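PDB 1O7X: citrate synthase from Sulfolobus solfataricus, which belongs to the citrate synthase family of mostly helical enzymes and is found here as an assembly of two copies of the chain. Local coordinates for residues A[77-82]-A[100-105]; A[127-132]-A[143-148]. One frame throughout, in Å; residues are numbered along the deposited sequence.

Contact 1 of 2, residues A[77-82]-A[100-105]; sequences QEVLDT and TAALAS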
ATOM      1  N   GLN A  77      -1.596   7.751  22.158  1.00 46.03           N
ATOM      2  CA  GLN A  77      -0.320   7.216  22.625  1.00 46.31           C
ATOM      3  C   GLN A  77       0.044   5.847  22.070  1.00 44.95           C
ATOM      4  O   GLN A  77       1.237   5.516  21.977  1.00 44.56           O
ATOM      5  CB  GLN A  77      -0.248   7.241  24.152  1.00 47.85           C
ATOM      6  CG  GLN A  77       1.026   6.738  24.797  1.00 49.57           C
ATOM      7  CD  GLN A  77       2.186   7.708  24.779  1.00 51.34           C
ATOM      8  OE1 GLN A  77       2.017   8.936  24.784  1.00 52.39           O
ATOM      9  NE2 GLN A  77       3.423   7.195  24.770  1.00 51.54           N
ATOM     10  N   GLU A  78      -0.924   5.077  21.613  1.00 43.28           N
ATOM     11  CA  GLU A  78      -0.721   3.750  21.047  1.00 42.01           C
ATOM     12  C   GLU A  78       0.087   3.850  19.764  1.00 39.71           C
ATOM     13  O   GLU A  78       0.999   3.047  19.599  1.00 39.28           O
ATOM     14  CB  GLU A  78      -2.024   3.013  20.761  1.00 42.73           C
ATOM     15  CG  GLU A  78      -2.899   2.866  21.991  1.00 44.34           C
ATOM     16  CD  GLU A  78      -3.458   4.202  22.455  1.00 45.08           C
ATOM     17  OE1 GLU A  78      -3.796   5.006  21.567  1.00 44.90           O
ATOM     18  OE2 GLU A  78      -3.508   4.429  23.679  1.00 45.98           O
ATOM     19  N   VAL A  79      -0.217   4.831  18.927  1.00 37.89           N
ATOM     20  CA  VAL A  79       0.590   5.011  17.728  1.00 36.91           C
ATOM     21  C   VAL A  79       2.050   5.260  18.132  1.00 36.42           C
ATOM     22  O   VAL A  79       2.953   4.572  17.628  1.00 36.20           O
ATOM     23  CB  VAL A  79       0.121   6.176  16.850  1.00 35.91           C
ATOM     24  CG1 VAL A  79       1.013   6.277  15.622  1.00 36.48           C
ATOM     25  CG2 VAL A  79      -1.326   5.994  16.441  1.00 35.85           C
ATOM     26  N   LEU A  80       2.270   6.186  19.066  1.00 34.88           N
ATOM     27  CA  LEU A  80       3.643   6.444  19.469  1.00 35.39           C
ATOM     28  C   LEU A  80       4.230   5.202  20.113  1.00 36.45           C
ATOM     29  O   LEU A  80       5.376   4.910  19.756  1.00 37.96           O
ATOM     30  CB  LEU A  80       3.838   7.675  20.338  1.00 35.08           C
ATOM     31  CG  LEU A  80       3.222   8.971  19.798  1.00 34.98           C
ATOM     32  CD1 LEU A  80       3.026   9.980  20.917  1.00 34.66           C
ATOM     33  CD2 LEU A  80       4.094   9.519  18.681  1.00 35.45           C
ATOM     34  N   ASP A  81       3.503   4.459  20.951  1.00 36.31           N
ATOM     35  CA  ASP A  81       4.065   3.256  21.551  1.00 35.68           C
ATOM     36  C   ASP A  81       4.481   2.251  20.496  1.00 34.87           C
ATOM     37  O   ASP A  81       5.497   1.572  20.574  1.00 36.69           O
ATOM     38  CB  ASP A  81       3.092   2.574  22.495  1.00 38.11           C
ATOM     39  CG  ASP A  81       2.771   3.393  23.729  1.00 40.55           C
ATOM     40  OD1 ASP A  81       3.347   4.491  23.920  1.00 40.34           O
ATOM     41  OD2 ASP A  81       1.901   2.874  24.479  1.00 42.29           O
ATOM     42  N   THR A  82       3.673   2.107  19.473  1.00 33.44           N
ATOM     43  CA  THR A  82       3.927   1.235  18.337  1.00 32.31           C
ATOM     44  C   THR A  82       5.244   1.597  17.669  1.00 32.21           C
ATOM     45  O   THR A  82       6.064   0.729  17.356  1.00 31.92           O
ATOM     46  CB  THR A  82       2.715   1.449  17.404  1.00 31.47           C
ATOM     47  OG1 THR A  82       1.673   0.549  17.774  1.00 30.34           O
ATOM     48  CG2 THR A  82       3.056   1.287  15.950  1.00 30.13           C
ATOM     49  N   THR A 100       1.087   4.990  10.112  1.00 27.99           N
ATOM     50  CA  THR A 100      -0.130   5.305   9.361  1.00 28.83           C
ATOM     51  C   THR A 100      -1.112   4.145   9.419  1.00 28.80           C
ATOM     52  O   THR A 100      -2.325   4.339   9.492  1.00 28.57           O
ATOM     53  CB  THR A 100       0.224   5.694   7.916  1.00 29.85           C
ATOM     54  OG1 THR A 100       1.338   4.875   7.519  1.00 31.20           O
ATOM     55  CG2 THR A 100       0.643   7.152   7.816  1.00 29.60           C
ATOM     56  N   ALA A 101      -0.576   2.917   9.403  1.00 27.29           N
ATOM     57  CA  ALA A 101      -1.391   1.732   9.617  1.00 25.66           C
ATOM     58  C   ALA A 101      -1.976   1.790  11.028  1.00 25.24           C
ATOM     59  O   ALA A 101      -3.181   1.532  11.221  1.00 25.08           O
ATOM     60  CB  ALA A 101      -0.615   0.441   9.395  1.00 25.22           C
ATOM     61  N   ALA A 102      -1.159   2.162  12.026  1.00 24.38           N
ATOM     62  CA  ALA A 102      -1.774   2.206  13.374  1.00 24.87           C
ATOM     63  C   ALA A 102      -2.931   3.185  13.330  1.00 24.56           C
ATOM     64  O   ALA A 102      -4.064   2.741  13.502  1.00 22.30           O
ATOM     65  CB  ALA A 102      -0.782   2.328  14.498  1.00 23.85           C
ATOM     66  N   LEU A 103      -2.759   4.426  12.889  1.00 27.38           N
ATOM     67  CA  LEU A 103      -3.873   5.372  12.750  1.00 28.84           C
ATOM     68  C   LEU A 103      -5.051   4.916  11.893  1.00 29.56           C
ATOM     69  O   LEU A 103      -6.231   5.191  12.179  1.00 28.61           O
ATOM     70  CB  LEU A 103      -3.317   6.685  12.189  1.00 28.93           C
ATOM     71  CG  LEU A 103      -2.553   7.590  13.169  1.00 27.90           C
ATOM     72  CD1 LEU A 103      -1.720   8.615  12.414  1.00 26.10           C
ATOM     73  CD2 LEU A 103      -3.572   8.254  14.073  1.00 27.68           C
ATOM     74  N   ALA A 104      -4.824   4.168  10.822  1.00 31.58           N
ATOM     75  CA  ALA A 104      -5.906   3.698   9.967  1.00 34.13           C
ATOM     76  C   ALA A 104      -6.856   2.778  10.731  1.00 36.50           C
ATOM     77  O   ALA A 104      -8.071   2.846  10.563  1.00 37.17           O
ATOM     78  CB  ALA A 104      -5.352   2.966   8.759  1.00 32.67           C
ATOM     79  N   SER A 105      -6.305   1.913  11.575  1.00 39.49           N
ATOM     80  CA  SER A 105      -7.141   0.962  12.292  1.00 42.19           C
ATOM     81  C   SER A 105      -7.743   1.571  13.535  1.00 44.23           C
ATOM     82  O   SER A 105      -8.788   1.057  13.941  1.00 46.37           O
ATOM     83  CB  SER A 105      -6.426  -0.362  12.498  1.00 42.07           C
ATOM     84  OG  SER A 105      -5.427  -0.333  13.480  1.00 42.96           O
TER

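Contact 2 of 2, residues A[127-132]-A[143-148]; sequences MATLVA and PRIPEP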
ATOM      1  N   MET A 127       0.711  13.803  10.370  1.00 29.95           N
ATOM      2  CA  MET A 127       1.931  13.387   9.703  1.00 31.03           C
ATOM      3  C   MET A 127       3.129  14.153  10.271  1.00 31.36           C
ATOM      4  O   MET A 127       4.161  13.561  10.604  1.00 30.98           O
ATOM      5  CB  MET A 127       1.888  13.546   8.183  1.00 32.06           C
ATOM      6  CG  MET A 127       1.390  12.326   7.439  1.00 32.96           C
ATOM      7  SD  MET A 127       2.505  10.948   7.178  1.00 31.48           S
ATOM      8  CE  MET A 127       3.660  11.033   8.519  1.00 31.37           C
ATOM      9  N   ALA A 128       2.976  15.461  10.508  1.00 31.14           N
ATOM     10  CA  ALA A 128       4.060  16.194  11.161  1.00 31.30           C
ATOM     11  C   ALA A 128       4.468  15.526  12.467  1.00 30.17           C
ATOM     12  O   ALA A 128       5.669  15.406  12.755  1.00 30.25           O
ATOM     13  CB  ALA A 128       3.680  17.645  11.389  1.00 32.86           C
ATOM     14  N   THR A 129       3.516  15.127  13.296  1.00 29.72           N
ATOM     15  CA  THR A 129       3.808  14.433  14.557  1.00 29.53           C
ATOM     16  C   THR A 129       4.532  13.106  14.301  1.00 28.36           C
ATOM     17  O   THR A 129       5.569  12.813  14.906  1.00 26.86           O
ATOM     18  CB  THR A 129       2.495  14.199  15.333  1.00 29.75           C
ATOM     19  OG1 THR A 129       1.982  15.493  15.676  1.00 30.46           O
ATOM     20  CG2 THR A 129       2.659  13.388  16.592  1.00 29.78           C
ATOM     21  N   LEU A 130       4.026  12.334  13.332  1.00 27.19           N
ATOM     22  CA  LEU A 130       4.638  11.068  12.973  1.00 27.45           C
ATOM     23  C   LEU A 130       6.099  11.295  12.619  1.00 27.98           C
ATOM     24  O   LEU A 130       7.028  10.818  13.291  1.00 28.30           O
ATOM     25  CB  LEU A 130       3.865  10.330  11.881  1.00 27.99           C
ATOM     26  CG  LEU A 130       2.587   9.577  12.306  1.00 28.47           C
ATOM     27  CD1 LEU A 130       1.979   8.759  11.170  1.00 26.80           C
ATOM     28  CD2 LEU A 130       2.840   8.646  13.487  1.00 27.87           C
ATOM     29  N   VAL A 131       6.330  12.104  11.588  1.00 27.55           N
ATOM     30  CA  VAL A 131       7.672  12.435  11.134  1.00 26.45           C
ATOM     31  C   VAL A 131       8.557  12.953  12.248  1.00 27.86           C
ATOM     32  O   VAL A 131       9.715  12.523  12.451  1.00 29.01           O
ATOM     33  CB  VAL A 131       7.548  13.454  10.002  1.00 25.38           C
ATOM     34  CG1 VAL A 131       8.895  13.766   9.385  1.00 26.50           C
ATOM     35  CG2 VAL A 131       6.610  12.878   8.954  1.00 25.46           C
ATOM     36  N   ALA A 132       8.023  13.867  13.066  1.00 27.85           N
ATOM     37  CA  ALA A 132       8.844  14.381  14.167  1.00 27.79           C
ATOM     38  C   ALA A 132       9.278  13.227  15.053  1.00 27.64           C
ATOM     39  O   ALA A 132      10.471  13.111  15.339  1.00 26.51           O
ATOM     40  CB  ALA A 132       8.072  15.461  14.902  1.00 28.50           C
ATOM     41  N   PRO A 143       9.428  10.944  23.054  1.00 42.50           N
ATOM     42  CA  PRO A 143       8.532  11.501  22.073  1.00 43.08           C
ATOM     43  C   PRO A 143       8.085  12.917  22.391  1.00 43.78           C
ATOM     44  O   PRO A 143       7.884  13.235  23.558  1.00 44.10           O
ATOM     45  CB  PRO A 143       7.337  10.561  22.056  1.00 42.96           C
ATOM     46  CG  PRO A 143       7.398   9.798  23.326  1.00 42.90           C
ATOM     47  CD  PRO A 143       8.835   9.775  23.740  1.00 42.99           C
ATOM     48  N   ARG A 144       7.909  13.720  21.348  1.00 43.96           N
ATOM     49  CA  ARG A 144       7.450  15.088  21.485  1.00 44.60           C
ATOM     50  C   ARG A 144       6.404  15.397  20.423  1.00 44.29           C
ATOM     51  O   ARG A 144       6.535  15.149  19.226  1.00 44.14           O
ATOM     52  CB  ARG A 144       8.636  16.039  21.413  1.00 47.18           C
ATOM     53  CG  ARG A 144       8.363  17.476  21.829  1.00 49.44           C
ATOM     54  CD  ARG A 144       9.656  18.187  22.223  1.00 51.21           C
ATOM     55  NE  ARG A 144       9.405  19.273  23.158  1.00 52.70           N
ATOM     56  CZ  ARG A 144       9.492  20.579  22.989  1.00 53.84           C
ATOM     57  NH1 ARG A 144       9.848  21.129  21.836  1.00 54.52           N
ATOM     58  NH2 ARG A 144       9.205  21.388  24.007  1.00 54.79           N
ATOM     59  N   ILE A 145       5.290  15.956  20.883  1.00 43.88           N
ATOM     60  CA  ILE A 145       4.157  16.332  20.047  1.00 42.44           C
ATOM     61  C   ILE A 145       4.175  17.824  19.734  1.00 41.96           C
ATOM     62  O   ILE A 145       4.345  18.650  20.621  1.00 40.95           O
ATOM     63  CB  ILE A 145       2.845  16.026  20.817  1.00 41.84           C
ATOM     64  CG1 ILE A 145       2.896  14.613  21.385  1.00 41.65           C
ATOM     65  CG2 ILE A 145       1.615  16.280  19.966  1.00 41.25           C
ATOM     66  CD1 ILE A 145       2.334  13.475  20.582  1.00 41.66           C
ATOM     67  N   PRO A 146       3.955  18.192  18.482  1.00 42.15           N
ATOM     68  CA  PRO A 146       3.906  19.566  18.058  1.00 42.83           C
ATOM     69  C   PRO A 146       2.854  20.348  18.821  1.00 44.43           C
ATOM     70  O   PRO A 146       1.716  19.880  18.923  1.00 45.53           O
ATOM     71  CB  PRO A 146       3.514  19.524  16.589  1.00 41.74           C
ATOM     72  CG  PRO A 146       3.948  18.179  16.154  1.00 42.43           C
ATOM     73  CD  PRO A 146       3.740  17.271  17.344  1.00 42.48           C
ATOM     74  N   GLU A 147       3.222  21.535  19.299  1.00 46.03           N
ATOM     75  CA  GLU A 147       2.248  22.397  19.960  1.00 46.36           C
ATOM     76  C   GLU A 147       1.789  23.473  18.973  1.00 46.01           C
ATOM     77  O   GLU A 147       2.489  23.806  18.019  1.00 45.67           O
ATOM     78  CB  GLU A 147       2.794  23.132  21.170  1.00 47.22           C
ATOM     79  CG  GLU A 147       3.431  22.302  22.262  1.00 49.26           C
ATOM     80  CD  GLU A 147       4.639  23.004  22.863  1.00 50.93           C
ATOM     81  OE1 GLU A 147       4.920  24.160  22.456  1.00 51.23           O
ATOM     82  OE2 GLU A 147       5.297  22.372  23.728  1.00 51.70           O
ATOM     83  N   PRO A 148       0.628  24.023  19.274  1.00 46.14           N
ATOM     84  CA  PRO A 148       0.078  25.092  18.461  1.00 46.51           C
ATOM     85  C   PRO A 148       1.091  26.230  18.410  1.00 47.47           C
ATOM     86  O   PRO A 148       1.780  26.542  19.376  1.00 47.58           O
ATOM     87  CB  PRO A 148      -1.217  25.451  19.148  1.00 46.33           C
ATOM     88  CG  PRO A 148      -1.588  24.255  19.968  1.00 46.31           C
ATOM     89  CD  PRO A 148      -0.263  23.675  20.402  1.00 46.46           C
TER

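Contact 1 of 2, residues A[77-82]-A[100-105]
Val79 of helix 77-85 reaches across to Leu103 and Ala102 of helix 92-106, and its methyl CG2 makes two of the three side-chain contacts between the segments. With CG1 anti to the backbone N (chi1 -180°), the other branch, CG2, lies beside that N and faces the partner helix. There Val79 CG2 comes 3.8 Å from Leu103 CG and 4.0 Å from Leu103 CD2, so it meets the fork of the leucine at its branch point and along one arm. The two side chains cross at about a right angle. Leu103 holds CG beside its own backbone N, which brings the fork round to the valine although its CB does not point at helix 77-85.

Ala102, whose CB points toward the other helix, lies 4.2 Å from Val79 CG2 through that atom; Thr82, one turn after Val79, sets its methyl CG2 4.2 Å from the same Ala102 CB. The hydroxyl of Thr82 turns back to its own helix, where OG1 gives a weak hydrogen bond to the carbonyl O of Glu78. No hydrogen bond links the two segments, and the touching residues are all buried.

Helix 116-138 covers one face of the pair, while Thr82 packs on Thr82 of the second subunit and Ala102 on Met86 of the second subunit. The axes of segments 77-82 and 100-105 approach to 9.3 Å, with N-to-C directions 151° apart: this is an antiparallel helix pair at a subunit interface, part of the predominantly helical citrate synthase fold.

Contact 2 of 2, residues A[127-132]-A[143-148]
Thr129 on helix 116-138 packs against Ile145 and Pro146 of the loop that leads to helix 152-161, a helix-to-loop contact within the mostly helical citrate synthase fold. The loop runs extended past the helix, and the nearest CA pair across the contact is Thr129 and Ile145, 5.8 Å apart.

Followed outward, the threonine meets the proline first. Its CB lies 3.9 Å from Pro146 CD, and from there the side chain divides. One branch, the methyl CG2, anti to the backbone N, touches Ile145 CD1 at 4.0 Å and Pro146 CD at 4.1 Å. The other branch, OG1 (chi1 -65°), stands beside the backbone N and faces the ring carbons CD and CG of Pro146, with CG 3.4 Å away. Its polar partner lies outside both segments: OG1 is hydrogen-bonded to the carbonyl O of Tyr73, so a hydroxyl buried against a proline is still satisfied.

Ile145 brings its terminal carbon alone to this threonine. CG1 lies beside the isoleucine's backbone N, and CD1 continues from it to the methyl of Thr129. The CB of Pro146, by contrast, points toward the helix, and its ring atoms CD and CG make the contact; Tyr73 and Ala159 also pack on this proline.

No hydrogen bond runs directly between the two segments, but Asn133, just beyond 127-132 on the same helix, bridges them. The amide nitrogen ND2 of Asn133 is hydrogen-bonded both to the carbonyl O of Thr129 and to the carbonyl O of Arg144.

How the contacts relate
Contact 1 closes before contact 2 opens along the chain, and their centres are 13 Å apart on the same side of the chain's centre. Helix 116-138, which carries the helical half of contact 2, is the next helix after 92-106, and Leu130 is its link to contact 1: Leu130 CD2 lies 3.7 Å from Val79 CG1, and Leu130 CD1 lies 3.9 Å from Leu103 CD1. A second bridge comes from the loop, where Ile145 CD1 approaches Leu80 CD1 to 3.6 Å. Helices 77-85, 92-106 and 116-138 thus form one continuous apolar packing, reaching from the second subunit at contact 1 to the loop 143-148 at contact 2.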